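Putative phenazine biosynthesis PhzC/PhzF protein (Clostridium difficile, PDB 4DUN) is a PhzF-family protein that probably acts as an isomerase. Local coordinates at residues I31-E34 / L35-K38; P162-A165 / Q166-K169. One frame throughout, in Å; residues are numbered along the deposited sequence. Where two conformers were deposited one is given.

Interaction 1 of 2, residues I31-E34 / L35-K38; sequences IPLE and LMQK
Met-36 crosses Ile-31 obliquely at the first turn of helix 33-43, and here the contact is tightest. Its CG sits 3.8 Å from Ile-31 CG1, while the methyl CE, carried back by an extended chain, ends 3.6 Å from Ile-31 O. Ile-31 holds CG1 between its backbone N and carbonyl carbon (chi1 68°), which aims CD1 at the helix, where it also meets CD2 of Leu-35 at 4.1 Å, the two side chains crossing at about a right angle. Leu-33 CD2 touches the sulfur of Met-36, which also packs on Arg-61 and Phe-63 of strand 57-63.

The solvent side is marked by Glu-34, exposed and modelled in two conformers. Phe-17 of the second subunit partly covers Leu-35 and Lys-38. Gln-37 leads its amide back into the protein, NE2 donating to Thr-64 O; its side chain is about 9 Å from that of Glu-47, the predicted active-site residue.

Pro-32, at the N-cap, brings no side-chain acceptor; its carbonyl O takes Met-36 N at 3.1 Å, in the carbonyl plane. Backbone bonds and apolar contact thus secure this helix between strands 20-27 and 47-54, with Met-36 packing its start against strand 57-63.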
loop_
_atom_site.group_PDB
_atom_site.type_symbol
_atom_site.label_atom_id
_atom_site.label_comp_id
_atom_site.label_asym_id
_atom_site.label_seq_id
_atom_site.Cartn_x
_atom_site.Cartn_y
_atom_site.Cartn_z
ATOM N N ILE A 31 -0.139 0.018 23.346
ATOM C CA ILE A 31 -0.985 1.011 22.701
ATOM C C ILE A 31 -2.304 0.286 22.343
ATOM O O ILE A 31 -2.299 -0.949 22.203
ATOM C CB ILE A 31 -0.304 1.709 21.485
ATOM C CG1 ILE A 31 -0.084 0.741 20.310
ATOM C CG2 ILE A 31 0.974 2.451 21.904
ATOM C CD1 ILE A 31 0.343 1.418 19.001
ATOM N N PRO A 32 -3.426 0.999 22.165
ATOM C CA PRO A 32 -4.674 0.299 21.832
ATOM C C PRO A 32 -4.587 -0.481 20.522
ATOM O O PRO A 32 -3.880 -0.051 19.605
ATOM C CB PRO A 32 -5.688 1.437 21.705
ATOM C CG PRO A 32 -5.134 2.536 22.541
ATOM C CD PRO A 32 -3.656 2.451 22.347
ATOM N N LEU A 33 -5.308 -1.622 20.435
ATOM C CA LEU A 33 -5.385 -2.423 19.197
ATOM C C LEU A 33 -5.947 -1.572 18.054
ATOM O O LEU A 33 -5.506 -1.742 16.911
ATOM C CB LEU A 33 -6.232 -3.694 19.381
ATOM C CG LEU A 33 -5.751 -4.686 20.454
ATOM C CD1 LEU A 33 -6.632 -5.932 20.465
ATOM C CD2 LEU A 33 -4.284 -5.061 20.246
ATOM N N GLU A 34 -6.910 -0.658 18.347
ATOM C CA GLU A 34 -7.481 0.239 17.328
ATOM C C GLU A 34 -6.404 1.182 16.755
ATOM O O GLU A 34 -6.442 1.494 15.561
ATOM C CB GLU A 34 -8.646 1.046 17.897
ATOM C CG GLU A 34 -9.951 0.269 17.937
ATOM C CD GLU A 34 -11.129 0.997 18.564
ATOM O OE1 GLU A 34 -10.904 2.023 19.245
ATOM O OE2 GLU A 34 -12.277 0.526 18.391
ATOM N N LEU A 35 -5.443 1.616 17.594
ATOM C CA LEU A 35 -4.334 2.454 17.130
ATOM C C LEU A 35 -3.357 1.609 16.282
ATOM O O LEU A 35 -2.866 2.108 15.267
ATOM C CB LEU A 35 -3.612 3.147 18.286
ATOM C CG LEU A 35 -2.490 4.154 17.898
ATOM C CD1 LEU A 35 -2.969 5.210 16.893
ATOM C CD2 LEU A 35 -1.913 4.821 19.137
ATOM N N MET A 36 -3.101 0.324 16.679
ATOM C CA MET A 36 -2.236 -0.545 15.871
ATOM C C MET A 36 -2.850 -0.703 14.475
ATOM O O MET A 36 -2.128 -0.607 13.480
ATOM C CB MET A 36 -2.016 -1.921 16.532
ATOM C CG MET A 36 -1.203 -1.860 17.793
ATOM S SD MET A 36 -1.031 -3.540 18.439
ATOM C CE MET A 36 -0.406 -3.170 20.098
ATOM N N GLN A 37 -4.197 -0.900 14.398
ATOM C CA GLN A 37 -4.880 -1.035 13.115
ATOM C C GLN A 37 -4.723 0.235 12.271
ATOM O O GLN A 37 -4.449 0.130 11.067
ATOM C CB GLN A 37 -6.385 -1.361 13.300
ATOM C CG GLN A 37 -7.099 -1.625 11.959
ATOM C CD GLN A 37 -6.500 -2.805 11.232
ATOM O OE1 GLN A 37 -6.773 -3.950 11.571
ATOM N NE2 GLN A 37 -5.653 -2.553 10.229
ATOM N N LYS A 38 -4.912 1.433 12.884
ATOM C CA LYS A 38 -4.776 2.708 12.142
ATOM C C LYS A 38 -3.380 2.856 11.576
ATOM O O LYS A 38 -3.224 3.288 10.420
ATOM C CB LYS A 38 -5.115 3.932 13.020
ATOM C CG LYS A 38 -6.613 4.097 13.379
ATOM C CD LYS A 38 -7.587 3.929 12.198
ATOM C CE LYS A 38 -7.795 5.178 11.380
ATOM N NZ LYS A 38 -8.702 4.927 10.232
#

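Interaction 2 of 2, residues P162-A165 / Q166-K169; sequences PNYA and QLRK
Asn-163 and Gln-166 set the pattern of this short helix, their side chains running obliquely past each other with amide planes 52° apart. Asn-163 is the N-cap: with CG anti to the backbone N (chi1 -177°), its OD1 swings back over the first turn and accepts from Gln-166 N at 3.2 Å. The donor stands above the carbonyl plane and not on a lone pair, so the cap is real but not ideally directed. Gln-166 CG packs 3.4 Å from the same OD1, and the bend at chi2 then turns its own amide away toward Lys-169, whose NZ donates to OE1 almost in line with the C=O bond. Both Gln-166 and Lys-169 also touch Leu-133 of helix 128-133.

On another side of the turn, Arg-168 folds back over the peptide that joins Tyr-164 to Ala-165. Its guanidinium lies with one face over Tyr-164 O, which stands 3.6 Å from the plane over the centre of the group, while NH1 comes within 3.5 Å of Tyr-164 CB and NH2 within 3.5 Å of Ala-165 CA. That carbonyl oxygen is already bonded to Arg-168 N at 2.9 Å. NH1 finds its polar partners beyond the turn, in a salt bridge to Asp-197 OD1 and a hydrogen bond to Pro-194 O.

The apolar side belongs to Leu-167, whose CD1 meets Pro-162 CB at 4.0 Å and approaches the Tyr-164 ring obliquely; Pro-162 CB also lies over one face of that ring, toward its rim. Phe-192 of strand 187-193 receives both Pro-162 and Tyr-164. The chemistry therefore divides by side: a polar cap begins the helix, an apolar cluster seats it on the strand, and Arg-168 links it, by salt bridge and hydrogen bond, to the loop after that strand.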
loop_
_atom_site.group_PDB
_atom_site.type_symbol
_atom_site.label_atom_id
_atom_site.label_comp_id
_atom_site.label_asym_id
_atom_site.label_seq_id
_atom_site.Cartn_x
_atom_site.Cartn_y
_atom_site.Cartn_z
ATOM N N PRO A 162 -2.396 -15.900 -12.976
ATOM C CA PRO A 162 -3.590 -16.280 -12.212
ATOM C C PRO A 162 -4.857 -15.554 -12.645
ATOM O O PRO A 162 -4.832 -14.373 -13.010
ATOM C CB PRO A 162 -3.218 -15.915 -10.766
ATOM C CG PRO A 162 -2.212 -14.802 -10.913
ATOM C CD PRO A 162 -1.426 -15.150 -12.147
ATOM N N ASN A 163 -5.969 -16.297 -12.606
ATOM C CA ASN A 163 -7.323 -15.805 -12.827
ATOM C C ASN A 163 -7.973 -15.911 -11.462
ATOM O O ASN A 163 -8.430 -16.995 -11.093
ATOM C CB ASN A 163 -8.036 -16.629 -13.912
ATOM C CG ASN A 163 -9.426 -16.137 -14.254
ATOM O OD1 ASN A 163 -10.224 -15.741 -13.393
ATOM N ND2 ASN A 163 -9.782 -16.234 -15.519
ATOM N N TYR A 164 -7.922 -14.831 -10.656
ATOM C CA TYR A 164 -8.385 -14.919 -9.262
ATOM C C TYR A 164 -9.863 -15.238 -9.115
ATOM O O TYR A 164 -10.209 -15.923 -8.151
ATOM C CB TYR A 164 -8.024 -13.680 -8.445
ATOM C CG TYR A 164 -6.532 -13.510 -8.289
ATOM C CD1 TYR A 164 -5.777 -14.428 -7.558
ATOM C CD2 TYR A 164 -5.857 -12.481 -8.937
ATOM C CE1 TYR A 164 -4.396 -14.290 -7.428
ATOM C CE2 TYR A 164 -4.476 -12.332 -8.816
ATOM C CZ TYR A 164 -3.751 -13.235 -8.054
ATOM O OH TYR A 164 -2.389 -13.103 -7.951
ATOM N N ALA A 165 -10.711 -14.812 -10.072
ATOM C CA ALA A 165 -12.153 -15.094 -10.054
ATOM C C ALA A 165 -12.393 -16.608 -10.097
ATOM O O ALA A 165 -13.202 -17.121 -9.324
ATOM C CB ALA A 165 -12.849 -14.407 -11.223
ATOM N N GLN A 166 -11.643 -17.316 -10.955
ATOM C CA GLN A 166 -11.730 -18.768 -11.095
ATOM C C GLN A 166 -11.128 -19.477 -9.867
ATOM O O GLN A 166 -11.747 -20.402 -9.342
ATOM C CB GLN A 166 -11.041 -19.240 -12.391
ATOM C CG GLN A 166 -11.760 -18.815 -13.680
ATOM C CD GLN A 166 -13.036 -19.585 -13.915
ATOM O OE1 GLN A 166 -14.075 -19.314 -13.304
ATOM N NE2 GLN A 166 -12.990 -20.552 -14.821
ATOM N N LEU A 167 -9.953 -19.017 -9.390
ATOM C CA LEU A 167 -9.273 -19.602 -8.232
ATOM C C LEU A 167 -10.099 -19.445 -6.938
ATOM O O LEU A 167 -10.076 -20.346 -6.100
ATOM C CB LEU A 167 -7.859 -19.016 -8.063
ATOM C CG LEU A 167 -6.845 -19.302 -9.203
ATOM C CD1 LEU A 167 -5.511 -18.627 -8.911
ATOM C CD2 LEU A 167 -6.658 -20.808 -9.444
ATOM N N ARG A 168 -10.883 -18.357 -6.806
ATOM C CA ARG A 168 -11.749 -18.153 -5.639
ATOM C C ARG A 168 -12.826 -19.248 -5.517
ATOM O O ARG A 168 -13.344 -19.473 -4.422
ATOM C CB ARG A 168 -12.423 -16.781 -5.697
ATOM C CG ARG A 168 -11.598 -15.691 -5.065
ATOM C CD ARG A 168 -12.378 -14.401 -4.864
ATOM N NE ARG A 168 -12.731 -13.744 -6.124
ATOM C CZ ARG A 168 -11.935 -12.927 -6.811
ATOM N NH1 ARG A 168 -10.698 -12.687 -6.393
ATOM N NH2 ARG A 168 -12.368 -12.348 -7.922
ATOM N N LYS A 169 -13.158 -19.922 -6.636
ATOM C CA LYS A 169 -14.168 -20.983 -6.682
ATOM C C LYS A 169 -13.622 -22.317 -6.128
ATOM O O LYS A 169 -14.418 -23.225 -5.873
ATOM C CB LYS A 169 -14.725 -21.158 -8.109
ATOM C CG LYS A 169 -15.567 -19.973 -8.578
ATOM C CD LYS A 169 -15.987 -20.111 -10.037
ATOM C CE LYS A 169 -16.548 -18.823 -10.582
ATOM N NZ LYS A 169 -16.896 -18.946 -12.023
#

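How the interactions relate
From the N terminus the chain first reaches interaction 1, where strand 20-27 gives way to helix 33-43 on the path to strand 47-54. Interaction 2 comes later, at helix 164-167, between helix 154-159 and strand 176-181. Each closes only a local turn, and the two follow in series without nesting or crossing. Their centres are about 33 Å apart and their nearest atoms about 20 Å, so neither touches the other. Interaction 1 joins its helix to strand 57-63 and borders the second subunit, whereas 162-169 ties to strand 187-193, the loop beyond it and helix 128-133. Together they illustrate two ways of starting a helix, one without a side-chain cap and one with it.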